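Metallo-beta-lactamase domain-containing protein (Thermotoga maritima, PDB 3H3E) binds zinc and is probably a metal-dependent enzyme of the metallo-beta-lactamase superfamily, its reaction and substrate being unknown. Local coordinates at residues V17-S22 and E28-F33; L93-S98 and A105-V110; E121-I126 and F131-A136; E172-I177 and L190-T195; T231-H236 and L261-S266. The protein carries 2 engineered substitutions. All coordinates share one frame; numbering follows the deposited sequence.

Contact 1 of 5, residues V17-S22 and E28-F33; sequences VLCDDS and ESEHGF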
# COMPACT_ATOMS: atom_id res chain seq x y z
N VAL A 17 -11.31 -3.96 -2.11
CA VAL A 17 -10.86 -2.59 -2.09
C VAL A 17 -11.93 -1.78 -1.37
O VAL A 17 -13.06 -1.72 -1.80
CB VAL A 17 -10.59 -2.04 -3.50
CG1 VAL A 17 -10.28 -0.58 -3.45
CG2 VAL A 17 -9.43 -2.78 -4.12
N LEU A 18 -11.59 -1.19 -0.23
CA LEU A 18 -12.58 -0.47 0.55
C LEU A 18 -12.47 1.03 0.30
O LEU A 18 -13.40 1.77 0.56
CB LEU A 18 -12.43 -0.78 2.04
CG LEU A 18 -12.72 -2.20 2.52
CD1 LEU A 18 -12.84 -2.16 4.03
CD2 LEU A 18 -14.00 -2.76 1.89
N CYS A 19 -11.33 1.47 -0.19
CA CYS A 19 -11.18 2.88 -0.56
C CYS A 19 -10.17 3.04 -1.70
O CYS A 19 -9.14 2.36 -1.74
CB CYS A 19 -10.77 3.72 0.64
SG CYS A 19 -10.47 5.44 0.23
N ASP A 20 -10.50 3.92 -2.64
CA ASP A 20 -9.66 4.16 -3.80
C ASP A 20 -10.18 5.40 -4.50
O ASP A 20 -11.26 5.89 -4.18
CB ASP A 20 -9.71 2.98 -4.77
CG ASP A 20 -8.70 3.10 -5.89
OD1 ASP A 20 -7.49 3.20 -5.57
OD2 ASP A 20 -9.10 3.10 -7.07
N ASP A 21 -9.42 5.92 -5.45
CA ASP A 21 -9.83 7.14 -6.13
C ASP A 21 -11.04 6.91 -7.06
O ASP A 21 -11.84 7.83 -7.26
CB ASP A 21 -8.64 7.78 -6.84
CG ASP A 21 -7.50 8.12 -5.89
OD1 ASP A 21 -7.05 7.24 -5.14
OD2 ASP A 21 -7.04 9.27 -5.89
N SER A 22 -11.18 5.70 -7.59
CA SER A 22 -12.32 5.32 -8.43
C SER A 22 -13.31 4.44 -7.68
O SER A 22 -13.03 3.99 -6.58
CB SER A 22 -11.84 4.57 -9.66
OG SER A 22 -10.76 5.27 -10.25
N GLU A 28 -18.39 4.61 -2.53
CA GLU A 28 -17.83 5.95 -2.48
C GLU A 28 -16.35 5.90 -2.76
O GLU A 28 -15.71 4.86 -2.62
CB GLU A 28 -18.10 6.59 -1.13
CG GLU A 28 -19.58 6.78 -0.84
CD GLU A 28 -19.82 7.60 0.41
OE1 GLU A 28 -18.82 8.03 1.03
OE2 GLU A 28 -21.00 7.80 0.77
N SER A 29 -15.80 7.03 -3.17
CA SER A 29 -14.39 7.10 -3.51
C SER A 29 -13.78 8.39 -2.99
O SER A 29 -14.42 9.43 -2.94
CB SER A 29 -14.21 7.02 -5.03
OG SER A 29 -14.68 8.18 -5.67
N GLU A 30 -12.52 8.31 -2.59
CA GLU A 30 -11.76 9.49 -2.30
C GLU A 30 -10.32 9.26 -2.70
O GLU A 30 -9.94 8.16 -3.10
CB GLU A 30 -11.86 9.86 -0.82
CG GLU A 30 -11.29 8.84 0.14
CD GLU A 30 -11.59 9.18 1.59
OE1 GLU A 30 -12.35 10.13 1.82
OE2 GLU A 30 -11.06 8.49 2.49
N HIS A 31 -9.52 10.32 -2.63
CA HIS A 31 -8.09 10.17 -2.75
C HIS A 31 -7.55 9.52 -1.49
O HIS A 31 -7.31 10.18 -0.48
CB HIS A 31 -7.44 11.53 -2.94
CG HIS A 31 -5.97 11.47 -3.18
ND1 HIS A 31 -5.41 10.74 -4.20
CD2 HIS A 31 -4.94 12.08 -2.54
CE1 HIS A 31 -4.10 10.89 -4.17
NE2 HIS A 31 -3.79 11.70 -3.17
N GLY A 32 -7.37 8.20 -1.55
CA GLY A 32 -6.74 7.44 -0.50
C GLY A 32 -6.88 5.98 -0.84
O GLY A 32 -7.61 5.63 -1.76
N PHE A 33 -6.20 5.13 -0.09
CA PHE A 33 -6.23 3.70 -0.37
C PHE A 33 -6.57 2.90 0.89
O PHE A 33 -6.12 3.22 1.98
CB PHE A 33 -4.88 3.28 -0.98
CG PHE A 33 -4.84 1.85 -1.46
CD1 PHE A 33 -5.72 1.41 -2.45
CD2 PHE A 33 -3.95 0.94 -0.91
CE1 PHE A 33 -5.71 0.09 -2.88
CE2 PHE A 33 -3.93 -0.38 -1.33
CZ PHE A 33 -4.80 -0.81 -2.32
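Two first torsions bring Asp-21 and His-31 together: CG of Asp-21 lies beside its own backbone N (chi1 -59°), while the imidazole of His-31 swings to the far side from its N (chi1 -176°), leaving the two side chains alongside each other and pointing the same way. His-31 ND1 then donates to Asp-21 OD2 over 2.8 Å in a nearly straight bond. The acceptor lies in the imidazole plane and uses its syn lone pair, although carboxylate and ring stand almost perpendicular. The other oxygen, OD1, accepts from His-236 ND1, so one carboxylate joins two histidines and helps to set the rotation of each ring. The pair lies beside the metal site of the metallo-beta-lactamase fold. The His-31 side chain is about 7 Å from the bound zinc ion, and His-236, with Asp-73 and His-74, faces a point that may correspond to the second metal position of relatives. Away from this pair the backbones hold each other less firmly. A classic beta bulge, in which Leu-18 and Cys-19 both face Ser-34, ends the regular pairing of strand 13-19; beyond it Glu-30 N reaches Asp-20 O in a weak bond of 3.2 Å, and Ser-29 OG makes another weak one to Asp-21 O at 3.3 Å. Cys-19 SG packs against Glu-30 CG at 3.5 Å, and the Glu-30 carboxylate beyond is taken up by Ser-47 OG and Lys-46 N. Phe-33 lies obliquely to Cys-19, its CD1 3.6 Å from the Cys-19 O.

Contact 2 of 5, residues L93-S98 and A105-V110; sequences LDQKYS and ADWNEV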
# COMPACT_ATOMS: atom_id res chain seq x y z
N LEU A 93 5.75 8.00 12.51
CA LEU A 93 5.33 9.05 13.44
C LEU A 93 5.85 10.43 13.06
O LEU A 93 5.25 11.43 13.41
CB LEU A 93 5.78 8.72 14.86
CG LEU A 93 5.25 7.41 15.45
CD1 LEU A 93 5.93 7.19 16.78
CD2 LEU A 93 3.75 7.43 15.61
N ASP A 94 6.99 10.48 12.36
CA ASP A 94 7.57 11.75 11.94
C ASP A 94 6.58 12.47 11.06
O ASP A 94 5.82 11.85 10.34
CB ASP A 94 8.88 11.52 11.19
CG ASP A 94 9.93 10.85 12.05
OD1 ASP A 94 9.83 10.95 13.28
OD2 ASP A 94 10.86 10.23 11.49
N GLN A 95 6.58 13.79 11.13
CA GLN A 95 5.52 14.55 10.49
C GLN A 95 5.85 14.84 9.05
O GLN A 95 6.84 15.50 8.75
CB GLN A 95 5.20 15.83 11.29
CG GLN A 95 4.41 15.55 12.60
CD GLN A 95 3.23 14.53 12.45
OE1 GLN A 95 2.75 14.26 11.35
NE2 GLN A 95 2.78 13.98 13.58
N LYS A 96 5.02 14.32 8.15
CA LYS A 96 5.33 14.33 6.73
C LYS A 96 4.81 15.57 6.04
O LYS A 96 3.69 16.01 6.29
CB LYS A 96 4.74 13.10 6.06
CG LYS A 96 5.43 11.80 6.40
CD LYS A 96 5.09 10.74 5.35
CE LYS A 96 5.58 9.36 5.74
NZ LYS A 96 7.05 9.28 5.74
N TYR A 97 5.65 16.15 5.18
CA TYR A 97 5.25 17.28 4.35
C TYR A 97 5.37 16.94 2.88
O TYR A 97 6.18 16.11 2.47
CB TYR A 97 6.08 18.52 4.66
CG TYR A 97 5.68 19.19 5.95
CD1 TYR A 97 6.06 18.67 7.18
CD2 TYR A 97 4.90 20.34 5.94
CE1 TYR A 97 5.69 19.29 8.36
CE2 TYR A 97 4.52 20.96 7.11
CZ TYR A 97 4.91 20.43 8.31
OH TYR A 97 4.54 21.06 9.48
N SER A 98 4.53 17.58 2.09
CA SER A 98 4.58 17.39 0.66
C SER A 98 4.65 18.76 0.01
O SER A 98 3.63 19.39 -0.25
CB SER A 98 3.37 16.62 0.19
OG SER A 98 3.48 16.40 -1.20
N ALA A 105 -0.08 12.24 9.59
CA ALA A 105 -1.24 11.69 10.28
C ALA A 105 -1.24 12.11 11.75
O ALA A 105 -0.20 12.40 12.34
CB ALA A 105 -1.24 10.18 10.15
N ASP A 106 -2.43 12.13 12.35
CA ASP A 106 -2.57 12.56 13.73
C ASP A 106 -2.38 11.36 14.65
O ASP A 106 -3.33 10.77 15.12
CB ASP A 106 -3.94 13.22 13.95
CG ASP A 106 -4.03 13.97 15.27
OD1 ASP A 106 -3.09 13.87 16.08
OD2 ASP A 106 -5.04 14.66 15.51
N TRP A 107 -1.12 11.01 14.90
CA TRP A 107 -0.81 9.82 15.69
C TRP A 107 -1.16 9.99 17.15
O TRP A 107 -1.39 9.00 17.84
CB TRP A 107 0.66 9.41 15.53
CG TRP A 107 0.99 9.09 14.12
CD1 TRP A 107 1.72 9.85 13.26
CD2 TRP A 107 0.55 7.95 13.39
NE1 TRP A 107 1.77 9.24 12.03
CE2 TRP A 107 1.07 8.07 12.09
CE3 TRP A 107 -0.22 6.82 13.71
CZ2 TRP A 107 0.84 7.11 11.10
CZ3 TRP A 107 -0.44 5.88 12.74
CH2 TRP A 107 0.08 6.02 11.45
N ASN A 108 -1.19 11.23 17.63
CA ASN A 108 -1.51 11.47 19.03
C ASN A 108 -2.91 10.99 19.31
O ASN A 108 -3.18 10.40 20.35
CB ASN A 108 -1.40 12.95 19.38
CG ASN A 108 0.01 13.45 19.34
OD1 ASN A 108 0.93 12.81 19.87
ND2 ASN A 108 0.21 14.60 18.70
N GLU A 109 -3.80 11.26 18.37
CA GLU A 109 -5.19 10.88 18.49
C GLU A 109 -5.36 9.40 18.19
O GLU A 109 -6.07 8.68 18.88
CB GLU A 109 -6.03 11.71 17.54
CG GLU A 109 -7.51 11.55 17.75
CD GLU A 109 -8.26 12.86 17.65
OE1 GLU A 109 -7.67 13.90 18.03
OE2 GLU A 109 -9.43 12.85 17.19
N VAL A 110 -4.70 8.96 17.13
CA VAL A 110 -4.82 7.58 16.68
C VAL A 110 -4.39 6.60 17.75
O VAL A 110 -5.01 5.57 17.94
CB VAL A 110 -4.00 7.36 15.38
CG1 VAL A 110 -3.89 5.87 15.06
CG2 VAL A 110 -4.62 8.13 14.23
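A helix start packed against the approach to a small antiparallel sheet is the setting in which Leu-93 meets Trp-107. Strand 95-98 belongs to a four-stranded sheet, and after strand 101-102 the chain leaves it through an inverse gamma turn centred on Asp-106, which is also the N-cap residue of helix 107-113. Within the turn Trp-107 N makes a weak bond to Ala-105 O, and Asp-106 O receives Val-110 N at 3.0 Å, the first full helical turn. Trp-107, the first residue of the helix, turns its indole to the residues just ahead of the strand. One branch of Leu-93 does most of the touching: CD2 stands over a face of the Trp-107 indole, 3.9 Å from the centroid of the five-membered ring and 26° off its normal, a CH-pi contact. With Leu-93 CG anti to the carbonyl carbon (chi1 -60°), CD2 of that leucine reaches the CB end of the indole, 3.5 Å from Trp-107 CG. The opposite face is taken by Ala-105 CB, so the ring is clasped between an aliphatic group from each segment. Leu-88 of strand 85-89 touches both Leu-93 and Trp-107, and Ala-75 of helix 72-75, the helix that follows zinc ligands His-69 and His-71, touches Trp-107 and Ala-105. Gln-95 bends at chi2 and directs its amide oxygen OE1 to a hydrogen bond with Tyr-102 OH, while its NE2 comes near the indole plane at the ring edge, 4.3 Å from Trp-107 CD1.

Contact 3 of 5, residues E121-I126 and F131-A136; sequences ERITEI and FLLGPA
Thr-124 and Leu-132 form the hydrogen-bonded pair of an antiparallel beta hairpin, exchanging two bonds: Thr-124 N to Leu-132 O at 3.0 Å and Leu-132 N to Thr-124 O at 2.8 Å. The pairing continues past the regular strands, where Gly-134 N gives to Arg-122 O at 2.9 Å. Arg-122 adds a side-chain clamp. The Arg-122 chain is bent at chi2 and chi3 (-71° and -70°), which folds the guanidinium back across the hairpin so that its NH1 and NH2 both hold Pro-135 O, at 3.0 Å and 3.2 Å. Two nitrogens on one oxygen limit the swing of the guanidinium. On the sheet face of Ile-123, Glu-125, Phe-131 and Leu-133, the Phe-131 ring lies obliquely between neighbours, with CD2 4.0 Å from Ile-123 CG2 and CE2 beside the CB and CG of Glu-125. At the end of the strand Ile-126 CD1 rests on Leu-132 CG. A water bridges the outer layer, giving to Glu-121 O and to Leu-132 O and accepting from Thr-124 OG1, which ties the residue before Arg-122 to the paired strands. Strand 123-127 forms one edge of a seven-stranded mixed sheet, and 130-133 joins it to strand 165-170. Trp-87 of strand 85-89 covers the Thr-124 and Leu-132 side, while Phe-196 meets Phe-131 edge-to-face and Ile-192 of helix 185-193 packs on Leu-133.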
# COMPACT_ATOMS: atom_id res chain seq x y z
N GLU A 121 11.77 -4.79 12.48
CA GLU A 121 12.49 -5.73 11.63
C GLU A 121 12.35 -5.46 10.12
O GLU A 121 11.44 -4.74 9.70
CB GLU A 121 12.01 -7.16 11.92
CG GLU A 121 11.77 -7.46 13.39
CD GLU A 121 13.00 -7.25 14.22
OE1 GLU A 121 14.06 -6.93 13.64
OE2 GLU A 121 12.92 -7.40 15.46
N ARG A 122 13.24 -6.05 9.32
CA ARG A 122 13.13 -6.02 7.87
C ARG A 122 11.96 -6.90 7.42
O ARG A 122 11.24 -6.55 6.50
CB ARG A 122 14.42 -6.51 7.19
CG ARG A 122 15.73 -5.80 7.56
CD ARG A 122 15.84 -4.37 7.02
NE ARG A 122 16.02 -4.29 5.56
CZ ARG A 122 15.18 -3.67 4.73
NH1 ARG A 122 14.09 -3.05 5.20
NH2 ARG A 122 15.43 -3.65 3.43
N ILE A 123 11.80 -8.04 8.08
CA ILE A 123 10.69 -8.95 7.81
C ILE A 123 9.98 -9.26 9.12
O ILE A 123 10.61 -9.68 10.08
CB ILE A 123 11.14 -10.30 7.19
CG1 ILE A 123 11.75 -10.09 5.80
CG2 ILE A 123 9.98 -11.25 7.05
CD1 ILE A 123 13.26 -10.14 5.79
N THR A 124 8.67 -9.05 9.14
CA THR A 124 7.88 -9.29 10.34
C THR A 124 6.71 -10.19 9.99
O THR A 124 5.94 -9.87 9.09
CB THR A 124 7.36 -7.98 10.93
OG1 THR A 124 8.45 -7.24 11.48
CG2 THR A 124 6.35 -8.24 12.02
N GLU A 125 6.58 -11.32 10.67
CA GLU A 125 5.44 -12.19 10.44
C GLU A 125 4.20 -11.71 11.20
O GLU A 125 4.27 -11.45 12.39
CB GLU A 125 5.76 -13.64 10.79
CG GLU A 125 4.62 -14.59 10.47
CD GLU A 125 4.96 -16.03 10.77
OE1 GLU A 125 5.84 -16.26 11.64
OE2 GLU A 125 4.37 -16.93 10.14
N ILE A 126 3.09 -11.59 10.50
CA ILE A 126 1.86 -11.05 11.09
C ILE A 126 1.00 -12.18 11.60
O ILE A 126 0.69 -12.26 12.79
CB ILE A 126 1.00 -10.34 10.04
CG1 ILE A 126 1.63 -9.05 9.57
CG2 ILE A 126 -0.38 -10.02 10.60
CD1 ILE A 126 0.84 -8.49 8.45
N PHE A 131 3.23 -11.50 5.93
CA PHE A 131 4.46 -10.84 6.36
C PHE A 131 4.45 -9.36 5.98
O PHE A 131 3.96 -8.99 4.92
CB PHE A 131 5.67 -11.45 5.65
CG PHE A 131 5.82 -12.91 5.86
CD1 PHE A 131 5.21 -13.80 5.00
CD2 PHE A 131 6.60 -13.40 6.89
CE1 PHE A 131 5.35 -15.15 5.18
CE2 PHE A 131 6.74 -14.74 7.08
CZ PHE A 131 6.12 -15.63 6.22
N LEU A 132 5.06 -8.54 6.81
CA LEU A 132 5.32 -7.16 6.45
C LEU A 132 6.78 -7.02 6.12
O LEU A 132 7.63 -7.45 6.89
CB LEU A 132 5.00 -6.24 7.61
CG LEU A 132 3.55 -5.83 7.76
CD1 LEU A 132 3.37 -5.19 9.12
CD2 LEU A 132 3.17 -4.89 6.63
N LEU A 133 7.06 -6.40 4.98
CA LEU A 133 8.42 -6.09 4.60
C LEU A 133 8.70 -4.61 4.73
O LEU A 133 7.90 -3.78 4.28
CB LEU A 133 8.71 -6.58 3.18
CG LEU A 133 9.21 -8.02 3.22
CD1 LEU A 133 8.06 -8.94 3.54
CD2 LEU A 133 9.86 -8.38 1.91
N GLY A 134 9.83 -4.28 5.33
CA GLY A 134 10.16 -2.90 5.65
C GLY A 134 10.60 -2.12 4.43
O GLY A 134 10.48 -2.60 3.31
N PRO A 135 11.12 -0.91 4.66
CA PRO A 135 11.45 0.00 3.57
C PRO A 135 12.32 -0.71 2.53
O PRO A 135 13.35 -1.30 2.89
CB PRO A 135 12.27 1.08 4.26
CG PRO A 135 12.01 0.95 5.66
CD PRO A 135 11.64 -0.44 5.95
N ALA A 136 11.92 -0.65 1.27
CA ALA A 136 12.66 -1.29 0.19
C ALA A 136 14.00 -0.63 -0.04
O ALA A 136 14.16 0.57 0.14
CB ALA A 136 11.85 -1.24 -1.09
O HOH W 1 8.64 -5.62 8.90

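Contact 4 of 5, residues E172-I177 and L190-T195; sequences EGLVVI and LDIAET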
# COMPACT_ATOMS: atom_id res chain seq x y z
N GLU A 172 -0.47 -20.58 -4.75
CA GLU A 172 -0.25 -20.17 -6.14
C GLU A 172 0.92 -19.20 -6.31
O GLU A 172 1.28 -18.82 -7.43
CB GLU A 172 -1.52 -19.49 -6.67
CG GLU A 172 -2.78 -20.32 -6.54
CD GLU A 172 -2.98 -21.22 -7.74
OE1 GLU A 172 -2.48 -20.88 -8.83
OE2 GLU A 172 -3.64 -22.28 -7.59
N GLY A 173 1.51 -18.78 -5.19
CA GLY A 173 2.56 -17.78 -5.21
C GLY A 173 2.27 -16.69 -4.21
O GLY A 173 1.43 -16.85 -3.33
N LEU A 174 2.94 -15.56 -4.34
CA LEU A 174 2.81 -14.50 -3.37
C LEU A 174 1.81 -13.46 -3.84
O LEU A 174 1.75 -13.13 -5.02
CB LEU A 174 4.16 -13.82 -3.13
CG LEU A 174 5.32 -14.67 -2.61
CD1 LEU A 174 6.60 -13.83 -2.59
CD2 LEU A 174 5.02 -15.22 -1.22
N VAL A 175 1.02 -12.93 -2.91
CA VAL A 175 0.24 -11.75 -3.22
C VAL A 175 0.82 -10.57 -2.47
O VAL A 175 1.05 -10.63 -1.27
CB VAL A 175 -1.24 -11.93 -2.91
CG1 VAL A 175 -2.01 -10.72 -3.40
CG2 VAL A 175 -1.76 -13.22 -3.57
N VAL A 176 1.08 -9.49 -3.20
CA VAL A 176 1.78 -8.35 -2.64
C VAL A 176 0.85 -7.15 -2.64
O VAL A 176 0.26 -6.83 -3.66
CB VAL A 176 3.03 -8.00 -3.48
CG1 VAL A 176 3.71 -6.75 -2.94
CG2 VAL A 176 3.99 -9.15 -3.50
N ILE A 177 0.71 -6.51 -1.49
CA ILE A 177 -0.17 -5.37 -1.35
C ILE A 177 0.62 -4.15 -0.87
O ILE A 177 1.31 -4.19 0.16
CB ILE A 177 -1.36 -5.66 -0.43
CG1 ILE A 177 -2.25 -6.73 -1.06
CG2 ILE A 177 -2.20 -4.41 -0.23
CD1 ILE A 177 -1.78 -8.10 -0.80
N LEU A 190 11.84 -6.65 -5.90
CA LEU A 190 13.17 -7.23 -5.82
C LEU A 190 13.51 -7.56 -4.37
O LEU A 190 14.10 -8.59 -4.09
CB LEU A 190 14.20 -6.27 -6.40
CG LEU A 190 14.07 -5.89 -7.87
CD1 LEU A 190 14.86 -4.62 -8.19
CD2 LEU A 190 14.54 -7.03 -8.74
N ASP A 191 13.14 -6.68 -3.45
CA ASP A 191 13.37 -6.99 -2.04
C ASP A 191 12.63 -8.27 -1.67
O ASP A 191 13.17 -9.12 -0.97
CB ASP A 191 12.96 -5.83 -1.13
CG ASP A 191 14.11 -4.86 -0.87
OD1 ASP A 191 15.04 -4.78 -1.71
OD2 ASP A 191 14.09 -4.16 0.17
N ILE A 192 11.40 -8.40 -2.15
CA ILE A 192 10.59 -9.59 -1.92
C ILE A 192 11.23 -10.83 -2.56
O ILE A 192 11.41 -11.85 -1.92
CB ILE A 192 9.18 -9.36 -2.46
CG1 ILE A 192 8.51 -8.27 -1.64
CG2 ILE A 192 8.39 -10.62 -2.42
CD1 ILE A 192 7.18 -7.86 -2.16
N ALA A 193 11.59 -10.70 -3.83
CA ALA A 193 12.33 -11.71 -4.57
C ALA A 193 13.60 -12.26 -3.88
O ALA A 193 13.96 -13.43 -4.07
CB ALA A 193 12.70 -11.14 -5.92
N GLU A 194 14.29 -11.42 -3.12
CA GLU A 194 15.51 -11.83 -2.43
C GLU A 194 15.22 -12.55 -1.11
O GLU A 194 16.12 -13.16 -0.53
CB GLU A 194 16.43 -10.64 -2.13
CG GLU A 194 16.68 -9.70 -3.30
CD GLU A 194 17.60 -8.54 -2.92
OE1 GLU A 194 17.65 -8.19 -1.72
OE2 GLU A 194 18.26 -7.98 -3.83
N THR A 195 13.96 -12.49 -0.67
CA THR A 195 13.56 -12.94 0.67
C THR A 195 12.73 -14.22 0.61
O THR A 195 12.85 -15.09 1.47
CB THR A 195 12.70 -11.85 1.37
OG1 THR A 195 13.46 -10.65 1.54
CG2 THR A 195 12.23 -12.31 2.74
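Ile-192 carries the packing between helix 185-193 and strand 173-178 with both of its branches, and all the close packing here runs through it. Its longer branch turns away from the carbonyl carbon (chi1 -66°) and then extends, which brings Ile-192 CD1 tip to tip onto Val-176, 3.7 Å from Val-176 CG2 and as near to CG1. The shorter branch slides past Leu-174 in the opposite direction, Ile-192 CG2 meeting Leu-174 CD1 at 3.7 Å. Leu-174 and Val-176 are two residues apart on the strand, so both point to the same sheet face and present a shallow seat for one helix residue. Val-167 and Ile-200, from the neighbouring strands, widen that seat. By contrast, the end of the helix at Glu-194 and Thr-195 is exposed, and there Thr-195 OG1 donates to Asp-191 O at 3.0 Å. The Asp-191 carboxylate is engaged by Arg-139 and by Asn-137 N. The arrangement is the first half of a beta-alpha-beta unit that continues into strand 200-204. With methyl groups alone meeting across the interface, adhesion comes from burial and shape, while the polar bonds of the helix segment lie elsewhere, at Asp-191 and Thr-195.

Contact 5 of 5, residues T231-H236 and L261-S266; sequences TVVPCH and LKLEVS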
# COMPACT_ATOMS: atom_id res chain seq x y z
N THR A 231 -0.44 -11.25 -12.46
CA THR A 231 -1.56 -10.31 -12.46
C THR A 231 -1.20 -9.05 -11.71
O THR A 231 -0.59 -9.13 -10.65
CB THR A 231 -2.78 -10.89 -11.75
OG1 THR A 231 -3.05 -12.21 -12.23
CG2 THR A 231 -4.02 -10.02 -11.95
N VAL A 232 -1.58 -7.90 -12.25
CA VAL A 232 -1.36 -6.61 -11.58
C VAL A 232 -2.65 -5.79 -11.49
O VAL A 232 -3.41 -5.68 -12.44
CB VAL A 232 -0.24 -5.78 -12.25
CG1 VAL A 232 -0.00 -4.49 -11.48
CG2 VAL A 232 1.05 -6.58 -12.28
N VAL A 233 -2.89 -5.23 -10.30
CA VAL A 233 -4.06 -4.43 -10.01
C VAL A 233 -3.59 -3.09 -9.44
O VAL A 233 -3.38 -2.95 -8.23
CB VAL A 233 -4.94 -5.15 -8.95
CG1 VAL A 233 -6.26 -4.42 -8.75
CG2 VAL A 233 -5.16 -6.59 -9.36
N PRO A 234 -3.39 -2.10 -10.32
CA PRO A 234 -2.81 -0.81 -9.94
C PRO A 234 -3.87 0.18 -9.45
O PRO A 234 -4.82 0.46 -10.18
CB PRO A 234 -2.19 -0.31 -11.25
CG PRO A 234 -2.43 -1.40 -12.28
CD PRO A 234 -3.57 -2.21 -11.77
N CYS A 235 -3.69 0.71 -8.25
CA CYS A 235 -4.68 1.59 -7.65
C CYS A 235 -4.12 2.96 -7.31
O CYS A 235 -2.93 3.18 -7.46
CB CYS A 235 -5.20 0.97 -6.36
SG CYS A 235 -5.65 -0.74 -6.48
N HIS A 236 -4.98 3.87 -6.86
CA HIS A 236 -4.55 5.04 -6.08
C HIS A 236 -3.56 5.91 -6.86
O HIS A 236 -3.87 6.40 -7.95
CB HIS A 236 -3.95 4.56 -4.75
CG HIS A 236 -3.71 5.64 -3.74
ND1 HIS A 236 -4.57 6.70 -3.56
CD2 HIS A 236 -2.70 5.82 -2.85
CE1 HIS A 236 -4.09 7.49 -2.61
NE2 HIS A 236 -2.96 6.98 -2.16
N LEU A 261 -14.18 -3.09 -5.85
CA LEU A 261 -13.53 -4.32 -6.31
C LEU A 261 -13.34 -5.47 -5.29
O LEU A 261 -12.84 -5.29 -4.18
CB LEU A 261 -12.18 -3.98 -6.95
CG LEU A 261 -11.39 -5.13 -7.56
CD1 LEU A 261 -12.17 -5.69 -8.73
CD2 LEU A 261 -10.02 -4.67 -8.01
N LYS A 262 -13.74 -6.66 -5.71
CA LYS A 262 -13.53 -7.87 -4.95
C LYS A 262 -12.69 -8.89 -5.75
O LYS A 262 -13.01 -9.21 -6.89
CB LYS A 262 -14.88 -8.48 -4.57
CG LYS A 262 -14.79 -9.85 -3.88
CD LYS A 262 -16.15 -10.54 -3.82
CE LYS A 262 -16.02 -11.99 -3.36
NZ LYS A 262 -17.31 -12.75 -3.41
N LEU A 263 -11.61 -9.38 -5.15
CA LEU A 263 -10.76 -10.38 -5.78
C LEU A 263 -10.74 -11.66 -4.96
O LEU A 263 -10.65 -11.62 -3.74
CB LEU A 263 -9.32 -9.87 -5.92
CG LEU A 263 -9.04 -8.60 -6.71
CD1 LEU A 263 -7.73 -7.97 -6.26
CD2 LEU A 263 -9.02 -8.87 -8.21
N GLU A 264 -10.83 -12.80 -5.63
CA GLU A 264 -10.80 -14.10 -4.95
C GLU A 264 -9.58 -14.87 -5.44
O GLU A 264 -9.28 -14.87 -6.62
CB GLU A 264 -12.08 -14.88 -5.21
CG GLU A 264 -12.39 -15.92 -4.14
CD GLU A 264 -13.84 -15.84 -3.66
OE1 GLU A 264 -14.57 -14.93 -4.11
OE2 GLU A 264 -14.24 -16.68 -2.82
N VAL A 265 -8.87 -15.50 -4.51
CA VAL A 265 -7.60 -16.12 -4.83
C VAL A 265 -7.36 -17.35 -3.96
O VAL A 265 -7.82 -17.40 -2.83
CB VAL A 265 -6.45 -15.14 -4.63
CG1 VAL A 265 -5.12 -15.79 -4.94
CG2 VAL A 265 -6.68 -13.92 -5.49
N SER A 266 -6.63 -18.32 -4.50
CA SER A 266 -6.37 -19.58 -3.80
C SER A 266 -5.55 -19.36 -2.54
O SER A 266 -4.72 -18.45 -2.48
CB SER A 266 -5.68 -20.59 -4.72
OG SER A 266 -6.53 -20.98 -5.78
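This is a buried, apolar contact between the two large sheets of the metallo-beta-lactamase sandwich: Val-233, on strand 231-235 of one sheet, meets Leu-261, just ahead of edge strand 262-265 of the other, and Leu-263, on that strand. The CA atoms of Val-233 and Leu-263 are 9.9 Å apart, a separation usual for sheets packed face to face through side chains and far too wide for backbone pairing. Val-233 divides its two methyls between the leucines. Val-233 CG1, anti to the backbone N (chi1 -173°), runs tip to tip into Leu-261 CD2 at 3.8 Å, and Val-233 CG2 lies a looser 4.3 Å from Leu-263 CD1. Leu-261 and Leu-263 alternate with Lys-262, so the leucines turn inward while Lys-262 turns outward, Lys-262 NZ lying 3.6 Å from Glu-264 OE1 in a tentative salt bridge, as the Glu-264 side chain is poorly ordered. Val-204 of strand 200-204 packs beside Val-233, and Val-17 of strand 13-19 beside Leu-261, so each partner is backed by its own sheet. Cys-235 is joined by a disulfide to Cys-257, and His-236, which meets His-74 and Asp-21, may belong to a second metal position. With branched methyls and no polar group to orient, the interface holds the two sheets by hydrophobic burial, with charge kept on the outer face of strand 262-265.

Overall arrangement
Read from the N terminus, the five contacts follow one another in series: each closes its own loop before the next opens, and none encloses or crosses another. Contact 1 closes the turn between strands 13-19 and 34-37, contact 2 the excursion through strands 95-98 and 101-102, contact 3 a hairpin, contact 4 a strand-to-helix connection and contact 5 a longer loop back to the C-terminal strand. Three meetings bind them in space. Contacts 1 and 5 touch where Val-17 N meets Leu-261 O, bringing the chain's two ends into one sheet; contacts 3 and 4 meet through Leu-133 and Ile-192; contacts 4 and 5 through Glu-172 and Ser-266. Contact 2 stands apart, its centre about 20 Å from that of contact 1.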